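Local coordinates for protein lipopolysaccharide heptosyltransferase 2 (Escherichia coli, PDB 1PSW) that transfers the second heptose from ADP-L-glycero-D-manno-heptose to the heptosyl-Kdo2-lipid A module while the core of lipopolysaccharide is being built, at residues P8-V11 / G12-M15; R196-H199 / Y200-A203; K223-E226 / A227-I231; A233-N236 / T237-A241; T331-R334 / V335-E338. One frame throughout, in Å; residues are numbered along the deposited sequence.

In the fold
The five contacts show how a GT-B glycosyltransferase begins its helices: all lie at the start of one, and interaction 3 runs from the start of its short helix nearly to its end. Interaction 1 belongs to the N-terminal Rossmann-like domain; the other four lie in the C-terminal one. In this fold the substrates bind in the cleft between the domains, and interaction 1, its centre about 6 Å from the centre of the chain, touches helix 271-278 of the opposite domain. Interaction 2 is the meeting point of the C-terminal group, touching interactions 3, 4 and 5 with centres about 11, 15 and 12 Å away. Interactions 1 and 3 do not touch, although their nearest atoms are about 6 Å apart.

Interaction 1. Residues P8-V11 / G12-M15; sequences PSWV and GDMM
Met14 reaches back from the first turn of helix 11-27 to Pro8, in the loop that joins this helix to strand 2-6. This is the first strand-loop-helix unit of the N-terminal Rossmann-like domain of a GT-B enzyme, and the side chain, present as selenomethionine, can be followed atom by atom. Its CB rests against the carbonyls of the turn below, 3.4 Å from Trp10 O. CG lies anti to the backbone N (chi1 -180°), and two further bends, at chi2 and chi3, fold the chain back past SE, so that CE arrives at the proline instead of running on along the helix. There CE sits 3.9 Å from Pro8 CD, the two side chains crossing at about a right angle. Asp13 closes on the same proline ring by its CB, 3.5 Å from Pro8 CG, while its carboxylate lies alongside Trp10, the two side chains pointing the same way. Trp10 is the N-cap residue, and its carbonyl takes the first helical bond, Met14 N to Trp10 O at 2.9 Å; Met15 N to Val11 O repeats the pattern one residue on. Beyond the turn, Val11 packs on Val275 and Met15 on His274 and Ala278 of helix 271-278, and Trp10 meets Glu190, so the helix start faces the C-terminal domain as well as its own. The bent selenomethionine ends at a buried carbonyl with no polar partner in the model: Pro8 O, only 3.1 Å from Met14 CE.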
loop_
_atom_site.group_PDB
_atom_site.type_symbol
_atom_site.label_atom_id
_atom_site.label_comp_id
_atom_site.label_asym_id
_atom_site.label_seq_id
_atom_site.Cartn_x
_atom_site.Cartn_y
_atom_site.Cartn_z
ATOM N N PRO A 8 2.737 -7.733 7.323
ATOM C CA PRO A 8 1.310 -7.956 7.096
ATOM C C PRO A 8 1.050 -8.567 5.728
ATOM O O PRO A 8 1.938 -8.590 4.879
ATOM C CB PRO A 8 0.719 -6.561 7.251
ATOM C CG PRO A 8 1.806 -5.681 6.736
ATOM C CD PRO A 8 3.044 -6.290 7.359
ATOM N N SER A 9 -0.169 -9.049 5.518
ATOM C CA SER A 9 -0.537 -9.687 4.261
ATOM C C SER A 9 -1.418 -8.825 3.373
ATOM O O SER A 9 -2.168 -9.344 2.557
ATOM C CB SER A 9 -1.255 -11.002 4.548
ATOM O OG SER A 9 -0.432 -11.841 5.334
ATOM N N TRP A 10 -1.338 -7.512 3.539
ATOM C CA TRP A 10 -2.125 -6.601 2.727
ATOM C C TRP A 10 -1.210 -5.543 2.156
ATOM O O TRP A 10 -0.324 -5.054 2.850
ATOM C CB TRP A 10 -3.214 -5.940 3.563
ATOM C CG TRP A 10 -4.199 -6.909 4.093
ATOM C CD1 TRP A 10 -4.227 -7.450 5.347
ATOM C CD2 TRP A 10 -5.303 -7.478 3.385
ATOM N NE1 TRP A 10 -5.285 -8.320 5.465
ATOM C CE2 TRP A 10 -5.962 -8.356 4.274
ATOM C CE3 TRP A 10 -5.799 -7.332 2.084
ATOM C CZ2 TRP A 10 -7.099 -9.085 3.902
ATOM C CZ3 TRP A 10 -6.928 -8.055 1.713
ATOM C CH2 TRP A 10 -7.564 -8.922 2.621
ATOM N N VAL A 11 -1.424 -5.194 0.892
ATOM C CA VAL A 11 -0.605 -4.189 0.235
ATOM C C VAL A 11 -0.520 -2.897 1.036
ATOM O O VAL A 11 0.576 -2.417 1.320
ATOM C CB VAL A 11 -1.141 -3.871 -1.178
ATOM C CG1 VAL A 11 -0.359 -2.719 -1.785
ATOM C CG2 VAL A 11 -1.020 -5.103 -2.066
ATOM N N GLY A 12 -1.669 -2.341 1.409
ATOM C CA GLY A 12 -1.673 -1.102 2.165
ATOM C C GLY A 12 -0.823 -1.173 3.416
ATOM O O GLY A 12 0.071 -0.350 3.613
ATOM N N ASP A 13 -1.109 -2.162 4.259
ATOM C CA ASP A 13 -0.396 -2.367 5.507
ATOM C C ASP A 13 1.101 -2.564 5.280
ATOM O O ASP A 13 1.920 -2.038 6.030
ATOM C CB ASP A 13 -0.978 -3.579 6.241
ATOM C CG ASP A 13 -2.401 -3.350 6.716
ATOM O OD1 ASP A 13 -3.016 -2.339 6.315
ATOM O OD2 ASP A 13 -2.911 -4.187 7.490
HETATM N N MSE A 14 1.460 -3.318 4.247
HETATM C CA MSE A 14 2.868 -3.554 3.949
HETATM C C MSE A 14 3.551 -2.235 3.595
HETATM O O MSE A 14 4.683 -1.978 4.000
HETATM C CB MSE A 14 3.015 -4.535 2.781
HETATM C CG MSE A 14 4.469 -4.846 2.406
HETATM SE SE MSE A 14 5.515 -5.593 3.886
HETATM C CE MSE A 14 4.681 -7.327 3.994
HETATM N N MSE A 15 2.863 -1.397 2.836
HETATM C CA MSE A 15 3.433 -0.121 2.456
HETATM C C MSE A 15 3.670 0.687 3.742
HETATM O O MSE A 15 4.730 1.286 3.921
HETATM C CB MSE A 15 2.471 0.605 1.503
HETATM C CG MSE A 15 3.129 1.696 0.626
HETATM SE SE MSE A 15 4.515 1.007 -0.551
HETATM C CE MSE A 15 6.083 1.809 0.291
#

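Interaction 2. Residues R196-H199 / Y200-A203; sequences RWPH and YHYA
An aromatic cluster wrapped round a helix N-terminus makes this local contact, where the loop after strand 182-186 enters helix 199-211 of the C-terminal Rossmann-like domain. Trp197 is its wedge. Over one face of the indole comes His201 CB, 3.5 Å from the centroid of the six-membered ring and almost on its normal, a CH-pi contact. The edge of the same six-membered ring points into the face of Tyr202 in a T-shaped pair, planes at 85°, with Trp197 CE3 above the centre of the tyrosine ring. This reach follows from the indole lying anti to its own amide nitrogen (chi1 -164°), which turns it back beneath the first turn. A second set of groups lies beside the first: Pro198 CB sits over the face of Tyr200, 3.5 Å from the ring centroid, and the edge of Tyr200 in turn meets the face of His199, again edge-to-face. Pro198 is also the N-cap residue. Its O accepts from Tyr202 N at 3.1 Å and, in a bond bent to 127°, from His201 N, so one carbonyl takes two successive amides, the second only weakly. The polar ring atoms find partners elsewhere in the domain: Trp197 NE1 bonds to Ile330 O, His201 NE2 to Ile328 O and His199 ND1 to Tyr323 OH. From helix 225-232, Glu230 and Ile231 pack on His199 and Ile231 on Tyr202; helices 325-328 and 332-347 cover the tryptophan side, and Phe185 of strand 182-186 meets the Tyr202 ring from the sheet.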
loop_
_atom_site.group_PDB
_atom_site.type_symbol
_atom_site.label_atom_id
_atom_site.label_comp_id
_atom_site.label_asym_id
_atom_site.label_seq_id
_atom_site.Cartn_x
_atom_site.Cartn_y
_atom_site.Cartn_z
ATOM N N ARG A 196 -15.962 0.819 -3.560
ATOM C CA ARG A 196 -15.549 1.069 -4.932
ATOM C C ARG A 196 -16.363 2.123 -5.666
ATOM O O ARG A 196 -17.592 2.146 -5.598
ATOM C CB ARG A 196 -15.594 -0.221 -5.755
ATOM C CG ARG A 196 -14.524 -1.230 -5.401
ATOM C CD ARG A 196 -14.429 -2.309 -6.470
ATOM N NE ARG A 196 -15.084 -3.544 -6.078
ATOM C CZ ARG A 196 -15.376 -4.537 -6.913
ATOM N NH1 ARG A 196 -15.075 -4.444 -8.204
ATOM N NH2 ARG A 196 -15.975 -5.629 -6.451
ATOM N N TRP A 197 -15.668 3.017 -6.356
ATOM C CA TRP A 197 -16.363 4.014 -7.155
ATOM C C TRP A 197 -16.909 3.133 -8.278
ATOM O O TRP A 197 -16.223 2.217 -8.732
ATOM C CB TRP A 197 -15.375 5.027 -7.706
ATOM C CG TRP A 197 -15.997 6.276 -8.212
ATOM C CD1 TRP A 197 -17.014 6.980 -7.643
ATOM C CD2 TRP A 197 -15.569 7.031 -9.349
ATOM N NE1 TRP A 197 -17.239 8.148 -8.348
ATOM C CE2 TRP A 197 -16.358 8.205 -9.391
ATOM C CE3 TRP A 197 -14.567 6.847 -10.316
ATOM C CZ2 TRP A 197 -16.204 9.169 -10.386
ATOM C CZ3 TRP A 197 -14.410 7.816 -11.307
ATOM C CH2 TRP A 197 -15.217 8.968 -11.322
ATOM N N PRO A 198 -18.150 3.378 -8.733
ATOM C CA PRO A 198 -18.767 2.577 -9.803
ATOM C C PRO A 198 -17.960 2.401 -11.089
ATOM O O PRO A 198 -17.346 3.344 -11.595
ATOM C CB PRO A 198 -20.078 3.307 -10.062
ATOM C CG PRO A 198 -20.430 3.839 -8.707
ATOM C CD PRO A 198 -19.102 4.372 -8.206
ATOM N N HIS A 199 -17.981 1.182 -11.617
ATOM C CA HIS A 199 -17.283 0.875 -12.854
ATOM C C HIS A 199 -17.687 1.837 -13.974
ATOM O O HIS A 199 -16.853 2.228 -14.795
ATOM C CB HIS A 199 -17.568 -0.571 -13.302
ATOM C CG HIS A 199 -19.017 -0.867 -13.550
ATOM N ND1 HIS A 199 -19.903 -1.170 -12.538
ATOM C CD2 HIS A 199 -19.737 -0.897 -14.698
ATOM C CE1 HIS A 199 -21.104 -1.372 -13.049
ATOM N NE2 HIS A 199 -21.031 -1.213 -14.359
ATOM N N TYR A 200 -18.959 2.222 -14.027
ATOM C CA TYR A 200 -19.391 3.133 -15.084
ATOM C C TYR A 200 -18.891 4.553 -14.875
ATOM O O TYR A 200 -18.749 5.309 -15.835
ATOM C CB TYR A 200 -20.915 3.111 -15.229
ATOM C CG TYR A 200 -21.677 3.169 -13.930
ATOM C CD1 TYR A 200 -22.016 4.387 -13.348
ATOM C CD2 TYR A 200 -22.081 1.999 -13.297
ATOM C CE1 TYR A 200 -22.747 4.439 -12.167
ATOM C CE2 TYR A 200 -22.803 2.032 -12.126
ATOM C CZ TYR A 200 -23.136 3.253 -11.566
ATOM O OH TYR A 200 -23.862 3.268 -10.407
ATOM N N HIS A 201 -18.637 4.935 -13.626
ATOM C CA HIS A 201 -18.097 6.268 -13.387
ATOM C C HIS A 201 -16.646 6.275 -13.872
ATOM O O HIS A 201 -16.203 7.244 -14.491
ATOM C CB HIS A 201 -18.167 6.653 -11.908
ATOM C CG HIS A 201 -19.517 7.153 -11.480
ATOM N ND1 HIS A 201 -20.499 7.499 -12.378
ATOM C CD2 HIS A 201 -20.039 7.359 -10.247
ATOM C CE1 HIS A 201 -21.578 7.896 -11.717
ATOM N NE2 HIS A 201 -21.324 7.821 -10.428
ATOM N N TYR A 202 -15.902 5.201 -13.608
ATOM C CA TYR A 202 -14.520 5.137 -14.080
ATOM C C TYR A 202 -14.504 5.185 -15.610
ATOM O O TYR A 202 -13.619 5.800 -16.204
ATOM C CB TYR A 202 -13.813 3.855 -13.594
ATOM C CG TYR A 202 -13.151 3.982 -12.227
ATOM C CD1 TYR A 202 -12.033 4.813 -12.042
ATOM C CD2 TYR A 202 -13.647 3.288 -11.118
ATOM C CE1 TYR A 202 -11.425 4.950 -10.782
ATOM C CE2 TYR A 202 -13.048 3.420 -9.855
ATOM C CZ TYR A 202 -11.945 4.247 -9.696
ATOM O OH TYR A 202 -11.362 4.389 -8.452
ATOM N N ALA A 203 -15.487 4.550 -16.248
ATOM C CA ALA A 203 -15.553 4.542 -17.708
ATOM C C ALA A 203 -15.789 5.944 -18.262
ATOM O O ALA A 203 -15.131 6.363 -19.211
ATOM C CB ALA A 203 -16.653 3.596 -18.180
#

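Interaction 3. Residues K223-E226 / A227-I231; sequences KDHE and AGNEI
Helix 225-232, which follows strand 215-218 in the chain of the C-terminal Rossmann-like domain, supplies this contact between residues one turn apart. Its backbone bonds run in regular succession: Gly228 N to Asp224 O at 3.0 Å, Asn229 N to His225 O at 2.9 Å and Glu230 N to Glu226 O at 2.9 Å. Along one flank His225 and Asn229 meet by their side chains. The imidazole, swung anti to the backbone N (chi1 -171°), leans along the helix until NE2 lies 3.4 Å from Asn229 ND2, ring and amide planes being 71° apart. Neither group depends on the other for its main polar partner. His225 ND1 is bonded to Ala247 O, and Asn229 OD1 accepts from Asn245 ND2. Asn245 ND2 also donates to His225 O, which therefore has both a helical and an external donor, and Asn245 fastens backbone and side chain of this flank together. Ala227 fills another side of the turn with its CB, 3.3 Å from Asp224 O, while Asp224 OD2 turns back to Ser221 N just ahead of the helix. The flank carrying Asn229 is thus pinned to the end of strand 243-245, whereas Ile231 and Glu230 lean on His199 of helix 199-211, Ile231 reaching Tyr202 as well.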
loop_
_atom_site.group_PDB
_atom_site.type_symbol
_atom_site.label_atom_id
_atom_site.label_comp_id
_atom_site.label_asym_id
_atom_site.label_seq_id
_atom_site.Cartn_x
_atom_site.Cartn_y
_atom_site.Cartn_z
ATOM N N LYS A 223 -8.227 -10.582 -9.373
ATOM C CA LYS A 223 -9.639 -10.453 -9.037
ATOM C C LYS A 223 -10.286 -9.208 -9.646
ATOM O O LYS A 223 -11.482 -9.205 -9.930
ATOM C CB LYS A 223 -9.802 -10.443 -7.515
ATOM C CG LYS A 223 -9.561 -11.807 -6.880
ATOM C CD LYS A 223 -9.316 -11.703 -5.383
ATOM C CE LYS A 223 -7.997 -10.993 -5.092
ATOM N NZ LYS A 223 -7.626 -11.073 -3.652
ATOM N N ASP A 224 -9.493 -8.159 -9.850
ATOM C CA ASP A 224 -9.999 -6.912 -10.419
ATOM C C ASP A 224 -10.049 -6.926 -11.939
ATOM O O ASP A 224 -10.526 -5.975 -12.545
ATOM C CB ASP A 224 -9.136 -5.720 -9.975
ATOM C CG ASP A 224 -9.104 -5.546 -8.467
ATOM O OD1 ASP A 224 -10.174 -5.651 -7.826
ATOM O OD2 ASP A 224 -8.011 -5.288 -7.915
ATOM N N HIS A 225 -9.558 -7.993 -12.559
ATOM C CA HIS A 225 -9.531 -8.070 -14.018
ATOM C C HIS A 225 -10.899 -7.906 -14.675
ATOM O O HIS A 225 -11.037 -7.163 -15.645
ATOM C CB HIS A 225 -8.915 -9.387 -14.479
ATOM C CG HIS A 225 -8.672 -9.444 -15.953
ATOM N ND1 HIS A 225 -7.702 -8.683 -16.575
ATOM C CD2 HIS A 225 -9.307 -10.119 -16.940
ATOM C CE1 HIS A 225 -7.754 -8.887 -17.878
ATOM N NE2 HIS A 225 -8.720 -9.754 -18.127
ATOM N N GLU A 226 -11.899 -8.613 -14.155
ATOM C CA GLU A 226 -13.247 -8.523 -14.702
ATOM C C GLU A 226 -13.751 -7.086 -14.559
ATOM O O GLU A 226 -14.427 -6.562 -15.446
ATOM C CB GLU A 226 -14.191 -9.503 -13.985
ATOM C CG GLU A 226 -14.207 -9.355 -12.473
ATOM C CD GLU A 226 -15.238 -10.248 -11.790
ATOM O OE1 GLU A 226 -15.425 -10.113 -10.562
ATOM O OE2 GLU A 226 -15.858 -11.088 -12.479
ATOM N N ALA A 227 -13.413 -6.442 -13.448
ATOM C CA ALA A 227 -13.836 -5.063 -13.238
ATOM C C ALA A 227 -13.214 -4.193 -14.327
ATOM O O ALA A 227 -13.870 -3.310 -14.881
ATOM C CB ALA A 227 -13.409 -4.578 -11.862
ATOM N N GLY A 228 -11.949 -4.457 -14.640
ATOM C CA GLY A 228 -11.268 -3.700 -15.672
ATOM C C GLY A 228 -11.920 -3.891 -17.027
ATOM O O GLY A 228 -12.020 -2.951 -17.813
ATOM N N ASN A 229 -12.354 -5.116 -17.308
ATOM C CA ASN A 229 -13.004 -5.414 -18.578
ATOM C C ASN A 229 -14.380 -4.759 -18.682
ATOM O O ASN A 229 -14.779 -4.340 -19.763
ATOM C CB ASN A 229 -13.144 -6.929 -18.774
ATOM C CG ASN A 229 -11.882 -7.573 -19.338
ATOM O OD1 ASN A 229 -10.975 -6.889 -19.818
ATOM N ND2 ASN A 229 -11.832 -8.900 -19.298
ATOM N N GLU A 230 -15.102 -4.669 -17.568
ATOM C CA GLU A 230 -16.425 -4.054 -17.580
ATOM C C GLU A 230 -16.280 -2.561 -17.866
ATOM O O GLU A 230 -17.153 -1.950 -18.475
ATOM C CB GLU A 230 -17.148 -4.292 -16.240
ATOM C CG GLU A 230 -18.585 -3.740 -16.194
ATOM C CD GLU A 230 -19.394 -4.209 -14.985
ATOM O OE1 GLU A 230 -18.859 -4.206 -13.851
ATOM O OE2 GLU A 230 -20.588 -4.558 -15.158
ATOM N N ILE A 231 -15.166 -1.977 -17.432
ATOM C CA ILE A 231 -14.893 -0.564 -17.672
ATOM C C ILE A 231 -14.602 -0.361 -19.160
ATOM O O ILE A 231 -15.155 0.539 -19.801
ATOM C CB ILE A 231 -13.680 -0.081 -16.826
ATOM C CG1 ILE A 231 -14.052 -0.110 -15.340
ATOM C CG2 ILE A 231 -13.256 1.318 -17.250
ATOM C CD1 ILE A 231 -12.891 0.154 -14.388
#

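Interaction 4. Residues A233-N236 / T237-A241; sequences AALN and TEQQA
The amide of Asn236 is sandwiched between two side chains of the helix that it caps, in the capping box that opens helix 237-240. Over one face lies the amide of Gln239, nearly parallel, the planes only 21° apart, with Gln239 OE1 3.2 Å from Asn236 CG. Toward the other face comes the carboxylate of Glu238, whose OE1 stands 3.5 Å from that same carbon. The oxygen of the asparagine amide is turned to the backbone: OD1 accepts from Gln239 N at 2.7 Å, a short and fairly straight bond whose donor is tilted 20° from the carbonyl plane. The reciprocal half of the box runs from Asn236 N to Gln239 OE1, 2.9 Å and almost linear, entering in the plane of the glutamine amide on a lone pair. Residue and partner therefore each give a backbone N-H to the other's side-chain oxygen, which fixes the rotation of both amides. Asn236 can do this because CG sits between its own N and carbonyl carbon (chi1 60°), the crowded position, which brings OD1 in over the N-terminal turn. The cap lies at the surface of the C-terminal domain, beyond helix 225-232, and Leu235 tucks beneath it with CB 3.6 Å from Gln239 OE1. Both Leu235 and Gln239 touch Lys207 of helix 199-211. Behind the box the helix proper begins with Gln240 N bonded to Asn236 O at 2.9 Å.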
loop_
_atom_site.group_PDB
_atom_site.type_symbol
_atom_site.label_atom_id
_atom_site.label_comp_id
_atom_site.label_asym_id
_atom_site.label_seq_id
_atom_site.Cartn_x
_atom_site.Cartn_y
_atom_site.Cartn_z
ATOM N N ALA A 233 -15.467 -2.238 -21.659
ATOM C CA ALA A 233 -16.646 -2.549 -22.456
ATOM C C ALA A 233 -17.587 -1.354 -22.600
ATOM O O ALA A 233 -18.512 -1.382 -23.409
ATOM C CB ALA A 233 -17.389 -3.726 -21.843
ATOM N N ALA A 234 -17.355 -0.306 -21.819
ATOM C CA ALA A 234 -18.206 0.874 -21.875
ATOM C C ALA A 234 -17.651 1.934 -22.814
ATOM O O ALA A 234 -18.276 2.972 -23.034
ATOM C CB ALA A 234 -18.379 1.456 -20.480
ATOM N N LEU A 235 -16.472 1.674 -23.368
ATOM C CA LEU A 235 -15.839 2.627 -24.274
ATOM C C LEU A 235 -15.964 2.140 -25.708
ATOM O O LEU A 235 -16.119 0.944 -25.944
ATOM C CB LEU A 235 -14.356 2.787 -23.923
ATOM C CG LEU A 235 -13.981 2.929 -22.444
ATOM C CD1 LEU A 235 -12.492 3.199 -22.341
ATOM C CD2 LEU A 235 -14.775 4.037 -21.786
ATOM N N ASN A 236 -15.913 3.062 -26.665
ATOM C CA ASN A 236 -15.995 2.678 -28.070
ATOM C C ASN A 236 -14.622 2.178 -28.522
ATOM O O ASN A 236 -13.672 2.173 -27.741
ATOM C CB ASN A 236 -16.445 3.859 -28.943
ATOM C CG ASN A 236 -15.500 5.044 -28.868
ATOM O OD1 ASN A 236 -14.284 4.892 -28.968
ATOM N ND2 ASN A 236 -16.060 6.236 -28.703
ATOM N N THR A 237 -14.524 1.763 -29.781
ATOM C CA THR A 237 -13.271 1.246 -30.332
ATOM C C THR A 237 -12.118 2.240 -30.252
ATOM O O THR A 237 -11.017 1.895 -29.821
ATOM C CB THR A 237 -13.449 0.824 -31.808
ATOM O OG1 THR A 237 -14.415 -0.228 -31.889
ATOM C CG2 THR A 237 -12.126 0.336 -32.397
ATOM N N GLU A 238 -12.374 3.474 -30.666
ATOM C CA GLU A 238 -11.347 4.506 -30.641
ATOM C C GLU A 238 -10.814 4.745 -29.226
ATOM O O GLU A 238 -9.610 4.897 -29.028
ATOM C CB GLU A 238 -11.902 5.814 -31.218
ATOM C CG GLU A 238 -12.363 5.733 -32.678
ATOM C CD GLU A 238 -13.540 4.789 -32.881
ATOM O OE1 GLU A 238 -14.579 4.969 -32.206
ATOM O OE2 GLU A 238 -13.434 3.872 -33.725
ATOM N N GLN A 239 -11.711 4.766 -28.246
ATOM C CA GLN A 239 -11.320 4.999 -26.858
ATOM C C GLN A 239 -10.609 3.789 -26.263
ATOM O O GLN A 239 -9.647 3.935 -25.515
ATOM C CB GLN A 239 -12.552 5.354 -26.017
ATOM C CG GLN A 239 -13.323 6.560 -26.553
ATOM C CD GLN A 239 -14.686 6.729 -25.901
ATOM O OE1 GLN A 239 -15.426 5.758 -25.719
ATOM N NE2 GLN A 239 -15.036 7.966 -25.575
ATOM N N GLN A 240 -11.078 2.591 -26.598
ATOM C CA GLN A 240 -10.463 1.373 -26.076
ATOM C C GLN A 240 -8.994 1.257 -26.469
ATOM O O GLN A 240 -8.215 0.569 -25.805
ATOM C CB GLN A 240 -11.220 0.140 -26.565
ATOM C CG GLN A 240 -12.593 -0.023 -25.938
ATOM C CD GLN A 240 -13.250 -1.338 -26.311
ATOM O OE1 GLN A 240 -14.342 -1.659 -25.845
ATOM N NE2 GLN A 240 -12.583 -2.107 -27.160
ATOM N N ALA A 241 -8.619 1.927 -27.552
ATOM C CA ALA A 241 -7.239 1.902 -28.026
ATOM C C ALA A 241 -6.336 2.687 -27.081
ATOM O O ALA A 241 -5.109 2.573 -27.136
ATOM C CB ALA A 241 -7.159 2.496 -29.427
#

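Interaction 5. Residues T331-R334 / V335-E338; sequences TPQR and VLEE
Thr331 O takes two backbone amides at the start of the C-terminal helix 332-347, Val335 N at 3.2 Å and, more weakly, Arg334 N. Thr331 is the N-cap residue, and its side chain completes the cap: OG1 accepts from Arg334 N at 3.1 Å, so this amide of the first turn is shared between the hydroxyl and the carbonyl of one threonine. The next bond, Leu336 N to Pro332 O, is the shortest of the helical series at 2.8 Å. On the outer flank Gln333 and Glu337, one turn apart, add a side-chain link. Gln333 CG lies anti to the backbone N (chi1 -173°), but the chain bends at chi2, which lays its amide along the helix toward the glutamate. Inward, Val335 packs on Trp197, Leu205 and Leu286, and Glu338 leans on Val284, Arg303 and Ile305, setting the helix against helix 199-211 and the sheet edge formed by strands 283-287 and 302-306. The flank link itself is weak, Gln333 NE2 donating to Glu337 OE2 across 3.4 Å, with amide and carboxylate planes 38° apart.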
loop_
_atom_site.group_PDB
_atom_site.type_symbol
_atom_site.label_atom_id
_atom_site.label_comp_id
_atom_site.label_asym_id
_atom_site.label_seq_id
_atom_site.Cartn_x
_atom_site.Cartn_y
_atom_site.Cartn_z
ATOM N N THR A 331 -19.678 12.422 -8.884
ATOM C CA THR A 331 -19.702 12.451 -10.344
ATOM C C THR A 331 -18.332 12.483 -11.001
ATOM O O THR A 331 -17.373 13.000 -10.440
ATOM C CB THR A 331 -20.494 13.667 -10.868
ATOM O OG1 THR A 331 -19.727 14.859 -10.658
ATOM C CG2 THR A 331 -21.825 13.793 -10.136
ATOM N N PRO A 332 -18.221 11.912 -12.209
ATOM C CA PRO A 332 -16.954 11.895 -12.941
ATOM C C PRO A 332 -16.470 13.326 -13.181
ATOM O O PRO A 332 -15.269 13.578 -13.245
ATOM C CB PRO A 332 -17.324 11.193 -14.242
ATOM C CG PRO A 332 -18.363 10.216 -13.788
ATOM C CD PRO A 332 -19.220 11.068 -12.888
ATOM N N GLN A 333 -17.410 14.261 -13.311
ATOM C CA GLN A 333 -17.054 15.661 -13.539
ATOM C C GLN A 333 -16.361 16.259 -12.316
ATOM O O GLN A 333 -15.409 17.019 -12.453
ATOM C CB GLN A 333 -18.295 16.486 -13.890
ATOM C CG GLN A 333 -17.975 17.918 -14.303
ATOM C CD GLN A 333 -16.981 17.986 -15.457
ATOM O OE1 GLN A 333 -17.206 17.421 -16.530
ATOM N NE2 GLN A 333 -15.873 18.686 -15.237
ATOM N N ARG A 334 -16.834 15.918 -11.121
ATOM C CA ARG A 334 -16.214 16.432 -9.902
ATOM C C ARG A 334 -14.771 15.927 -9.826
ATOM O O ARG A 334 -13.843 16.693 -9.556
ATOM C CB ARG A 334 -16.992 15.970 -8.662
ATOM C CG ARG A 334 -16.367 16.376 -7.334
ATOM C CD ARG A 334 -17.090 15.711 -6.168
ATOM N NE ARG A 334 -18.456 16.209 -5.987
ATOM C CZ ARG A 334 -18.786 17.234 -5.205
ATOM N NH1 ARG A 334 -17.847 17.878 -4.524
ATOM N NH2 ARG A 334 -20.052 17.614 -5.103
ATOM N N VAL A 335 -14.593 14.633 -10.078
ATOM C CA VAL A 335 -13.276 14.003 -10.045
ATOM C C VAL A 335 -12.363 14.566 -11.133
ATOM O O VAL A 335 -11.185 14.848 -10.895
ATOM C CB VAL A 335 -13.399 12.462 -10.210
ATOM C CG1 VAL A 335 -12.014 11.811 -10.224
ATOM C CG2 VAL A 335 -14.226 11.890 -9.062
ATOM N N LEU A 336 -12.911 14.737 -12.330
ATOM C CA LEU A 336 -12.137 15.270 -13.447
ATOM C C LEU A 336 -11.583 16.659 -13.129
ATOM O O LEU A 336 -10.437 16.971 -13.451
ATOM C CB LEU A 336 -13.002 15.336 -14.707
ATOM C CG LEU A 336 -12.342 15.943 -15.944
ATOM C CD1 LEU A 336 -11.136 15.105 -16.361
ATOM C CD2 LEU A 336 -13.361 16.015 -17.072
ATOM N N GLU A 337 -12.408 17.489 -12.501
ATOM C CA GLU A 337 -12.002 18.841 -12.133
ATOM C C GLU A 337 -10.859 18.835 -11.130
ATOM O O GLU A 337 -9.927 19.632 -11.229
ATOM C CB GLU A 337 -13.189 19.604 -11.550
ATOM C CG GLU A 337 -14.106 20.203 -12.601
ATOM C CD GLU A 337 -15.347 20.837 -12.004
ATOM O OE1 GLU A 337 -15.223 21.517 -10.961
ATOM O OE2 GLU A 337 -16.442 20.672 -12.587
ATOM N N GLU A 338 -10.943 17.941 -10.151
ATOM C CA GLU A 338 -9.899 17.830 -9.137
ATOM C C GLU A 338 -8.615 17.306 -9.783
ATOM O O GLU A 338 -7.509 17.736 -9.447
ATOM C CB GLU A 338 -10.336 16.868 -8.032
ATOM C CG GLU A 338 -9.319 16.713 -6.919
ATOM C CD GLU A 338 -9.282 17.914 -5.995
ATOM O OE1 GLU A 338 -10.317 18.190 -5.349
ATOM O OE2 GLU A 338 -8.227 18.582 -5.923
#